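Local coordinates for protein probable transcriptional regulator PhnF (Escherichia coli, PDB 2FA1) that is probably a GntR/HutC-family transcriptional regulator, encoded in an operon for alkylphosphonate uptake and C-P lyase, represented here by its C-terminal effector-binding UTRA domain, at residues Q16-S27 with L78-H87; L54-L64 with E114-N122. All coordinates share one frame; numbering follows the deposited sequence. Where two conformers were deposited one is given.

Contact 1: residues Q16-S27 with L78-H87; sequences QGSHPTSEKLLS and LQRFDSGSLH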
loop_
_atom_site.group_PDB
_atom_site.type_symbol
_atom_site.label_atom_id
_atom_site.label_comp_id
_atom_site.label_asym_id
_atom_site.label_seq_id
_atom_site.Cartn_x
_atom_site.Cartn_y
_atom_site.Cartn_z
ATOM N N GLN A 16 1.570 -11.113 8.101
ATOM C CA GLN A 16 3.014 -11.299 8.238
ATOM C C GLN A 16 3.523 -12.467 7.394
ATOM O O GLN A 16 2.855 -13.500 7.290
ATOM C CB GLN A 16 3.359 -11.541 9.717
ATOM C CG GLN A 16 3.264 -10.343 10.678
ATOM C CD GLN A 16 4.309 -9.253 10.388
ATOM O OE1 GLN A 16 4.259 -8.570 9.331
ATOM N NE2 GLN A 16 5.247 -9.080 11.307
ATOM N N GLY A 17 4.688 -12.287 6.759
ATOM C CA GLY A 17 5.399 -13.382 6.085
ATOM C C GLY A 17 4.877 -13.700 4.699
ATOM O O GLY A 17 4.843 -12.820 3.819
ATOM N N SER A 18 4.460 -14.950 4.493
ATOM C CA SER A 18 4.144 -15.475 3.146
ATOM C C SER A 18 2.753 -16.135 3.184
ATOM O O SER A 18 2.289 -16.428 4.250
ATOM C CB SER A 18 5.229 -16.491 2.701
ATOM O OG SER A 18 5.205 -17.724 3.466
ATOM N N HIS A 19 2.074 -16.340 2.034
ATOM C CA HIS A 19 0.706 -16.992 2.035
ATOM C C HIS A 19 0.721 -18.489 2.471
ATOM O O HIS A 19 1.676 -19.176 2.178
ATOM C CB HIS A 19 0.196 -16.940 0.584
ATOM C CG HIS A 19 -1.236 -17.327 0.427
ATOM N ND1 HIS A 19 -1.630 -18.587 0.033
ATOM C CD2 HIS A 19 -2.373 -16.608 0.586
ATOM C CE1 HIS A 19 -2.943 -18.630 -0.042
ATOM N NE2 HIS A 19 -3.419 -17.457 0.324
ATOM N N PRO A 20 -0.364 -19.055 3.089
ATOM C CA PRO A 20 -0.372 -20.499 3.459
ATOM C C PRO A 20 -0.142 -21.528 2.351
ATOM O O PRO A 20 0.208 -22.672 2.660
ATOM C CB PRO A 20 -1.750 -20.706 4.159
ATOM C CG PRO A 20 -2.152 -19.339 4.537
ATOM C CD PRO A 20 -1.565 -18.360 3.567
ATOM N N THR A 21 -0.257 -21.115 1.069
ATOM C CA THR A 21 0.115 -21.947 -0.059
ATOM C C THR A 21 1.447 -21.532 -0.696
ATOM O O THR A 21 1.790 -22.051 -1.764
ATOM C CB THR A 21 -0.901 -21.793 -1.243
ATOM O OG1 THR A 21 -0.844 -20.432 -1.721
ATOM C CG2 THR A 21 -2.226 -22.170 -0.786
ATOM N N SER A 22 2.197 -20.664 -0.043
ATOM C CA SER A 22 3.501 -20.225 -0.636
ATOM C C SER A 22 4.471 -21.385 -0.605
ATOM O O SER A 22 4.363 -22.270 0.268
ATOM C CB SER A 22 4.095 -19.013 0.019
ATOM O OG SER A 22 4.698 -19.359 1.221
ATOM N N GLU A 23 5.309 -21.442 -1.640
ATOM C CA GLU A 23 6.386 -22.457 -1.707
ATOM C C GLU A 23 7.728 -21.829 -1.521
ATOM O O GLU A 23 7.972 -20.735 -2.009
ATOM C CB GLU A 23 6.372 -23.092 -3.061
ATOM C CG GLU A 23 5.130 -23.877 -3.327
ATOM C CD GLU A 23 5.124 -25.224 -2.635
ATOM O OE1 GLU A 23 6.195 -25.740 -2.213
ATOM O OE2 GLU A 23 4.014 -25.769 -2.560
ATOM N N LYS A 24 8.638 -22.544 -0.883
ATOM C CA LYS A 24 10.063 -22.095 -0.827
ATOM C C LYS A 24 10.711 -22.311 -2.142
ATOM O O LYS A 24 10.742 -23.474 -2.646
ATOM C CB LYS A 24 10.814 -22.876 0.294
ATOM C CG LYS A 24 12.224 -22.245 0.460
ATOM C CD LYS A 24 12.999 -22.928 1.651
ATOM C CE LYS A 24 13.371 -24.402 1.357
ATOM N NZ LYS A 24 14.252 -24.926 2.490
ATOM N N LEU A 25 11.382 -21.277 -2.618
ATOM C CA LEU A 25 12.228 -21.358 -3.805
ATOM C C LEU A 25 13.679 -21.533 -3.405
ATOM O O LEU A 25 14.400 -22.252 -4.080
ATOM C CB LEU A 25 12.130 -20.051 -4.604
ATOM C CG LEU A 25 10.970 -20.088 -5.696
ATOM C CD1 LEU A 25 9.759 -20.723 -5.357
ATOM C CD2 LEU A 25 10.927 -18.683 -6.387
ATOM N N LEU A 26 14.109 -20.957 -2.301
ATOM C CA LEU A 26 15.507 -21.138 -1.917
ATOM C C LEU A 26 15.650 -20.759 -0.471
ATOM O O LEU A 26 14.934 -19.907 -0.003
ATOM C CB LEU A 26 16.351 -20.186 -2.771
ATOM C CG LEU A 26 17.829 -20.339 -3.251
ATOM C CD1 LEU A 26 18.705 -19.303 -2.585
ATOM C CD2 LEU A 26 18.506 -21.715 -3.406
ATOM N N SER A 27 16.557 -21.456 0.234
ATOM C CA SER A 27 16.982 -21.059 1.625
ATOM C C SER A 27 18.506 -21.200 1.611
ATOM O O SER A 27 19.010 -22.335 1.299
ATOM C CB SER A 27 16.357 -21.925 2.746
ATOM O OG SER A 27 16.451 -23.291 2.399
ATOM N N LEU A 78 15.153 -22.411 9.800
ATOM C CA LEU A 78 14.730 -21.879 8.486
ATOM C C LEU A 78 15.112 -22.767 7.297
ATOM O O LEU A 78 14.428 -22.788 6.232
ATOM C CB LEU A 78 15.220 -20.434 8.335
ATOM C CG LEU A 78 14.557 -19.462 9.274
ATOM C CD1 LEU A 78 15.221 -18.106 9.118
ATOM C CD2 LEU A 78 12.966 -19.373 9.126
ATOM N N GLN A 79 16.287 -23.425 7.384
ATOM C CA GLN A 79 16.645 -24.315 6.274
ATOM C C GLN A 79 15.640 -25.447 6.082
ATOM O O GLN A 79 15.553 -25.949 4.990
ATOM C CB GLN A 79 18.031 -24.894 6.481
ATOM C CG GLN A 79 18.075 -26.022 7.513
ATOM C CD GLN A 79 19.541 -26.407 7.872
ATOM O OE1 GLN A 79 20.258 -25.702 8.627
ATOM N NE2 GLN A 79 19.941 -27.591 7.401
ATOM N N ARG A 80 14.839 -25.754 7.123
ATOM C CA ARG A 80 13.826 -26.808 7.086
ATOM C C ARG A 80 12.484 -26.344 6.614
ATOM O O ARG A 80 11.553 -27.203 6.442
ATOM C CB ARG A 80 13.752 -27.463 8.477
ATOM C CG ARG A 80 15.089 -28.199 8.836
ATOM C CD ARG A 80 15.106 -28.881 10.287
ATOM N NE ARG A 80 16.196 -29.930 10.340
ATOM C CZ ARG A 80 17.517 -29.696 10.512
ATOM N NH1 ARG A 80 18.019 -28.475 10.706
ATOM N NH2 ARG A 80 18.379 -30.734 10.481
ATOM N N PHE A 81 12.329 -25.043 6.318
ATOM C CA PHE A 81 11.004 -24.579 5.788
ATOM C C PHE A 81 10.785 -25.133 4.385
ATOM O O PHE A 81 11.692 -25.134 3.603
ATOM C CB PHE A 81 10.943 -23.049 5.812
ATOM C CG PHE A 81 9.728 -22.485 5.113
ATOM C CD1 PHE A 81 8.486 -22.575 5.747
ATOM C CD2 PHE A 81 9.850 -21.953 3.848
ATOM C CE1 PHE A 81 7.318 -22.054 5.101
ATOM C CE2 PHE A 81 8.690 -21.432 3.202
ATOM C CZ PHE A 81 7.464 -21.502 3.860
ATOM N N ASP A 82 9.556 -25.587 4.092
ATOM C CA ASP A 82 9.259 -26.204 2.805
ATOM C C ASP A 82 8.168 -25.426 2.070
ATOM O O ASP A 82 8.368 -24.996 0.913
ATOM C CB ASP A 82 8.806 -27.632 3.132
ATOM C CG ASP A 82 8.601 -28.495 1.920
ATOM O OD1 ASP A 82 8.941 -28.085 0.766
ATOM O OD2 ASP A 82 8.116 -29.640 2.156
ATOM N N SER A 83 7.025 -25.218 2.741
ATOM C CA SER A 83 5.902 -24.505 2.154
ATOM C C SER A 83 4.983 -24.065 3.233
ATOM O O SER A 83 5.014 -24.599 4.384
ATOM C CB SER A 83 5.175 -25.420 1.147
ATOM O OG SER A 83 4.471 -26.448 1.900
ATOM N N GLY A 84 4.113 -23.113 2.900
ATOM C CA GLY A 84 3.145 -22.648 3.841
ATOM C C GLY A 84 3.499 -21.244 4.293
ATOM O O GLY A 84 4.295 -20.543 3.601
ATOM N N SER A 85 2.865 -20.809 5.374
ATOM C CA SER A 85 3.122 -19.542 5.897
ATOM C C SER A 85 4.508 -19.625 6.572
ATOM O O SER A 85 4.631 -20.326 7.595
ATOM C CB SER A 85 2.113 -19.147 6.959
ATOM O OG SER A 85 2.482 -17.914 7.551
ATOM N N LEU A 86 5.481 -18.849 6.085
ATOM C CA LEU A 86 6.836 -18.841 6.748
ATOM C C LEU A 86 6.752 -18.267 8.177
ATOM O O LEU A 86 7.436 -18.784 9.108
ATOM C CB LEU A 86 7.829 -17.995 5.908
ATOM C CG LEU A 86 9.221 -17.849 6.525
ATOM C CD1 LEU A 86 9.867 -19.195 6.772
ATOM C CD2 LEU A 86 10.110 -17.054 5.512
ATOM N N HIS A 87 5.928 -17.232 8.446
ATOM C CA HIS A 87 5.885 -16.725 9.825
ATOM C C HIS A 87 5.209 -17.718 10.787
ATOM O O HIS A 87 5.699 -17.915 11.909
ATOM C CB HIS A 87 5.357 -15.308 9.858
ATOM C CG HIS A 87 6.337 -14.305 9.290
ATOM N ND1 HIS A 87 6.174 -12.941 9.434
ATOM C CD2 HIS A 87 7.510 -14.473 8.633
ATOM C CE1 HIS A 87 7.197 -12.316 8.865
ATOM N NE2 HIS A 87 8.021 -13.221 8.374
HETATM O O HOH W 1 6.737 -27.947 -1.364
HETATM O O HOH W 2 18.094 -25.330 2.897
#
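His87 lays its imidazole flat against the backbone of Gly17. Followed outward, its CB passes 4.0 Å from Gln16 O, and a chi1 of -71° keeps CG beside the backbone N, turning the ring under the glycine. There CG, CD2, CE1 and NE2 all lie 3.5 Å from Gly17 CA, which stands 3.3 Å above the ring centroid and only 1° off the normal, a CH-pi contact. ND1 meets Gln16 CB near the ring plane at 3.2 Å, and NE2 is hydrogen-bonded to Glu143, which helps fix the rotation of the ring. Glycine suits position 17 because it has positive phi and no side chain to hold CA off the ring.

Serines make the next links. Ser18 OG, placed between its backbone N and carbonyl carbon, accepts a bond from Leu86 N (2.9 Å), while Ser85 at the N-cap turns its own hydroxyl to Asp88 N. Gly84 is gripped at both ends by one residue: its N donates to Ser22 O (2.8 Å, 170° at hydrogen) and its O receives Ser22 OG at 2.7 Å. The buried Ser18 and Ser22, short and able to donate or accept, suit backbone groups at such close range. Farther on, Lys24 N donates to Asp82 O at 3.1 Å, and the aliphatic part of Lys24 slides past Phe81 in the opposite direction. The two backbone bonds, from Gly84 N and Lys24 N, frame a single beta bridge between Glu23 and Ser83. This bridge fastens the loop before serine-capped helix 86-94 to strand 23-31 of the UTRA domain, while Ser18 holds the helix start.

Contact 2: residues L54-L64 with E114-N122; sequences LRRVNGVALCL and ECQRLEIPN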
loop_
_atom_site.group_PDB
_atom_site.type_symbol
_atom_site.label_atom_id
_atom_site.label_comp_id
_atom_site.label_asym_id
_atom_site.label_seq_id
_atom_site.Cartn_x
_atom_site.Cartn_y
_atom_site.Cartn_z
ATOM N N LEU A 54 7.312 -18.175 -3.128
ATOM C CA LEU A 54 6.473 -17.702 -4.255
ATOM C C LEU A 54 5.078 -18.330 -4.096
ATOM O O LEU A 54 4.951 -19.522 -3.746
ATOM C CB LEU A 54 7.069 -18.292 -5.500
ATOM C CG LEU A 54 6.428 -17.851 -6.834
ATOM C CD1 LEU A 54 6.585 -16.431 -7.118
ATOM C CD2 LEU A 54 6.933 -18.713 -7.946
ATOM N N ARG A 55 4.087 -17.504 -4.421
ATOM C CA ARG A 55 2.655 -18.005 -4.424
ATOM C C ARG A 55 2.307 -18.107 -5.931
ATOM O O ARG A 55 2.529 -17.098 -6.715
ATOM C CB ARG A 55 1.798 -16.996 -3.686
ATOM C CG ARG A 55 0.310 -17.385 -3.920
ATOM C CD ARG A 55 -0.680 -16.366 -3.290
ATOM N NE ARG A 55 -2.065 -16.822 -3.529
ATOM C CZ ARG A 55 -3.132 -16.099 -3.194
ATOM N NH1 ARG A 55 -2.967 -14.904 -2.655
ATOM N NH2 ARG A 55 -4.344 -16.560 -3.412
ATOM N N ARG A 56 1.679 -19.240 -6.322
ATOM C CA ARG A 56 1.221 -19.399 -7.714
ATOM C C ARG A 56 -0.220 -19.832 -7.603
ATOM O O ARG A 56 -0.633 -20.424 -6.577
ATOM C CB ARG A 56 1.934 -20.531 -8.383
ATOM C CG ARG A 56 3.417 -20.248 -8.670
ATOM C CD ARG A 56 4.088 -21.488 -9.484
ATOM N NE ARG A 56 5.461 -21.119 -9.851
ATOM C CZ ARG A 56 5.855 -20.447 -10.933
ATOM N NH1 ARG A 56 5.008 -20.133 -11.942
ATOM N NH2 ARG A 56 7.156 -20.114 -11.025
ATOM N N VAL A 57 -0.946 -19.576 -8.649
ATOM C CA VAL A 57 -2.344 -20.111 -8.791
ATOM C C VAL A 57 -2.480 -20.676 -10.211
ATOM O O VAL A 57 -2.193 -20.016 -11.197
ATOM C CB VAL A 57 -3.340 -19.041 -8.572
ATOM C CG1 VAL A 57 -4.762 -19.554 -8.906
ATOM C CG2 VAL A 57 -3.289 -18.471 -7.105
ATOM N N ASN A 58 -2.792 -21.967 -10.290
ATOM C CA ASN A 58 -2.772 -22.747 -11.531
ATOM C C ASN A 58 -1.486 -22.509 -12.326
ATOM O O ASN A 58 -1.525 -22.303 -13.504
ATOM C CB ASN A 58 -4.075 -22.439 -12.354
ATOM C CG ASN A 58 -5.219 -23.255 -11.796
ATOM O OD1 ASN A 58 -4.968 -24.361 -11.291
ATOM N ND2 ASN A 58 -6.444 -22.680 -11.717
ATOM N N GLY A 59 -0.364 -22.531 -11.593
ATOM C CA GLY A 59 0.893 -22.343 -12.294
ATOM C C GLY A 59 1.365 -20.906 -12.496
ATOM O O GLY A 59 2.534 -20.725 -12.966
ATOM N N VAL A 60 0.465 -19.908 -12.300
ATOM C CA VAL A 60 0.741 -18.525 -12.652
ATOM C C VAL A 60 1.350 -17.913 -11.405
ATOM O O VAL A 60 0.746 -17.892 -10.349
ATOM C CB VAL A 60 -0.565 -17.771 -13.071
ATOM C CG1 VAL A 60 -0.262 -16.281 -13.262
ATOM C CG2 VAL A 60 -1.165 -18.411 -14.378
ATOM N N ALA A 61 2.561 -17.390 -11.562
ATOM C CA ALA A 61 3.233 -16.745 -10.400
ATOM C C ALA A 61 2.536 -15.425 -10.044
ATOM O O ALA A 61 2.366 -14.550 -10.922
ATOM C CB ALA A 61 4.724 -16.391 -10.810
ATOM N N LEU A 62 2.259 -15.242 -8.770
ATOM C CA LEU A 62 1.544 -14.041 -8.342
ATOM C C LEU A 62 2.347 -13.148 -7.434
ATOM O O LEU A 62 2.255 -11.929 -7.511
ATOM C CB LEU A 62 0.301 -14.467 -7.577
ATOM C CG LEU A 62 -0.782 -15.142 -8.410
ATOM C CD1 LEU A 62 -2.043 -15.052 -7.617
ATOM C CD2 LEU A 62 -0.950 -14.606 -9.761
ATOM N N CYS A 63 3.029 -13.773 -6.463
ATOM C CA CYS A 63 3.647 -12.991 -5.376
ATOM C C CYS A 63 4.989 -13.633 -5.017
ATOM O O CYS A 63 5.020 -14.793 -4.582
ATOM C CB CYS A 63 2.740 -13.049 -4.109
ATOM S SG CYS A 63 3.620 -12.040 -2.813
ATOM N N LEU A 64 6.095 -12.900 -5.200
ATOM C CA LEU A 64 7.403 -13.437 -4.889
ATOM C C LEU A 64 7.880 -12.638 -3.661
ATOM O O LEU A 64 7.713 -11.444 -3.669
ATOM C CB LEU A 64 8.327 -13.008 -6.020
ATOM C CG LEU A 64 9.807 -13.291 -5.780
ATOM C CD1 LEU A 64 9.905 -14.830 -6.011
ATOM C CD2 LEU A 64 10.653 -12.477 -6.796
ATOM N N GLU A 114 13.198 -9.364 -12.396
ATOM C CA GLU A 114 11.814 -9.348 -11.913
ATOM C C GLU A 114 10.885 -10.022 -12.912
ATOM O O GLU A 114 10.000 -10.815 -12.504
ATOM C CB GLU A 114 11.359 -7.900 -11.655
ATOM C CG GLU A 114 12.125 -7.191 -10.567
ATOM C CD GLU A 114 11.967 -5.680 -10.671
ATOM O OE1 GLU A 114 11.480 -5.126 -11.728
ATOM O OE2 GLU A 114 12.382 -5.046 -9.690
ATOM N N CYS A 115 11.076 -9.782 -14.215
ATOM C CA CYS A 115 10.212 -10.385 -15.251
ATOM C C CYS A 115 10.517 -11.878 -15.300
ATOM O O CYS A 115 9.624 -12.681 -15.571
ATOM C CB CYS A 115 10.436 -9.849 -16.650
ATOM S SG CYS A 115 10.021 -8.150 -16.874
ATOM N N GLN A 116 11.777 -12.250 -15.004
ATOM C CA GLN A 116 12.142 -13.673 -15.069
ATOM C C GLN A 116 11.522 -14.428 -13.917
ATOM O O GLN A 116 10.839 -15.477 -14.148
ATOM C CB GLN A 116 13.682 -13.896 -15.184
ATOM C CG GLN A 116 14.090 -15.402 -15.140
ATOM C CD GLN A 116 15.625 -15.652 -15.184
ATOM O OE1 GLN A 116 16.091 -16.800 -15.089
ATOM N NE2 GLN A 116 16.398 -14.593 -15.311
ATOM N N ARG A 117 11.706 -13.903 -12.717
ATOM C CA ARG A 117 11.142 -14.615 -11.546
ATOM C C ARG A 117 9.612 -14.630 -11.525
ATOM O O ARG A 117 9.041 -15.671 -11.134
ATOM C CB ARG A 117 11.697 -14.161 -10.206
ATOM C CG ARG A 117 13.215 -14.042 -10.196
ATOM C CD ARG A 117 13.730 -13.956 -8.753
ATOM N NE ARG A 117 15.098 -14.429 -8.775
ATOM C CZ ARG A 117 16.195 -13.690 -8.728
ATOM N NH1 ARG A 117 16.140 -12.359 -8.588
ATOM N NH2 ARG A 117 17.363 -14.324 -8.766
ATOM N N LEU A 118 8.936 -13.524 -11.901
ATOM C CA LEU A 118 7.482 -13.501 -11.831
ATOM C C LEU A 118 6.886 -13.912 -13.146
ATOM O O LEU A 118 5.642 -13.952 -13.233
ATOM C CB LEU A 118 6.911 -12.132 -11.440
ATOM C CG LEU A 118 6.916 -11.833 -9.936
ATOM C CD1 LEU A 118 6.486 -10.436 -9.700
ATOM C CD2 LEU A 118 5.849 -12.698 -9.266
ATOM N N GLU A 119 7.735 -14.262 -14.147
ATOM C CA GLU A 119 7.278 -14.811 -15.399
ATOM C C GLU A 119 6.249 -13.872 -16.055
ATOM O O GLU A 119 5.056 -14.276 -16.385
ATOM C CB GLU A 119 6.707 -16.254 -15.195
ATOM C CG GLU A 119 7.775 -17.161 -14.539
ATOM C CD GLU A 119 7.215 -18.523 -14.044
ATOM O OE1 GLU A 119 5.971 -18.636 -14.110
ATOM O OE2 GLU A 119 8.036 -19.384 -13.597
ATOM N N ILE A 120 6.665 -12.616 -16.223
ATOM C CA ILE A 120 5.761 -11.583 -16.819
ATOM C C ILE A 120 6.472 -10.792 -17.867
ATOM O O ILE A 120 7.667 -10.803 -17.852
ATOM C CB ILE A 120 5.221 -10.632 -15.755
ATOM C CG1 ILE A 120 6.375 -10.169 -14.899
ATOM C CG2 ILE A 120 4.097 -11.389 -14.927
ATOM C CD1 ILE A 120 6.054 -9.246 -13.858
ATOM N N PRO A 121 5.742 -10.092 -18.754
ATOM C CA PRO A 121 6.343 -9.291 -19.788
ATOM C C PRO A 121 7.035 -8.071 -19.256
ATOM O O PRO A 121 6.751 -7.555 -18.128
ATOM C CB PRO A 121 5.147 -8.860 -20.677
ATOM C CG PRO A 121 3.994 -9.205 -20.047
ATOM C CD PRO A 121 4.276 -10.053 -18.817
ATOM N N ASN A 122 7.977 -7.619 -20.077
ATOM C CA ASN A 122 8.645 -6.390 -19.844
ATOM C C ASN A 122 7.621 -5.283 -19.526
ATOM O O ASN A 122 6.589 -5.155 -20.181
ATOM C CB ASN A 122 9.484 -6.088 -21.100
ATOM C CG ASN A 122 10.429 -4.964 -20.869
ATOM O OD1 ASN A 122 10.976 -4.829 -19.768
ATOM N ND2 ASN A 122 10.584 -4.100 -21.871
HETATM O O HOH W 3 3.089 -14.597 -13.539
HETATM O O HOH W 4 3.464 -17.353 -14.310
#
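Glu119 OE1 is gripped twice: Arg56 NH1 donates to it at 2.8 Å, almost straight at 177°, and a water that accepts a bond from Ala61 N donates a second one to it. Arg56 NH2 reaches Glu119 OE2, also at 2.8 Å, so the guanidinium meets the carboxylate end-on with both terminal nitrogens. The planes are turned 40° apart, and OE2 is approached from above the carboxylate plane. Arg56 NH1 also bonds Gly59 O at 2.7 Å, tying the salt bridge to the type I' turn of the hairpin. Arginine, long and straight from CG to NE, spans from strand to helix end.

Glu119 is the positive-phi C-prime residue of the Schellman motif that ends the helix, and its extended chain carries the carboxylate to Arg56. Just before it, Leu118 sends CD2 against the backbone of Leu62 and the side chains of Ala61, Leu54 and Leu64, 4.1 Å from Leu64 CB. The small Ala61 lets the helix end come close, its CB 3.6 Å from Leu118 O. Leu64 CD2 rests on the aliphatic part of Arg117. The axes of segments 114-118 and 60-64 come within 9.3 Å, their N-to-C directions 119° apart, with Leu126 of strand 125-135 also touching Leu118 and Leu25 of strand 23-31 packing on Leu54 and Leu64.

How the contacts relate
The two contacts lie about 16 Å apart, centre to centre, on one six-stranded antiparallel sheet within the UTRA domain. Their segments alternate along the chain: 16-27, 54-64, 78-87, 114-122. Strand 23-31, at one edge of the sheet within this chain, belongs to contact 1; its neighbour 47-57, followed by 60-69, carries contact 2. They join directly where Glu23 O lies 2.9 Å from Leu54 N, probably a hydrogen bond, and where His19 packs on Arg55. The sheet thus links the start of helix 86-94 to the end of helix 113-118, and the crossing segments tie distant parts of the sequence into one effector-binding domain.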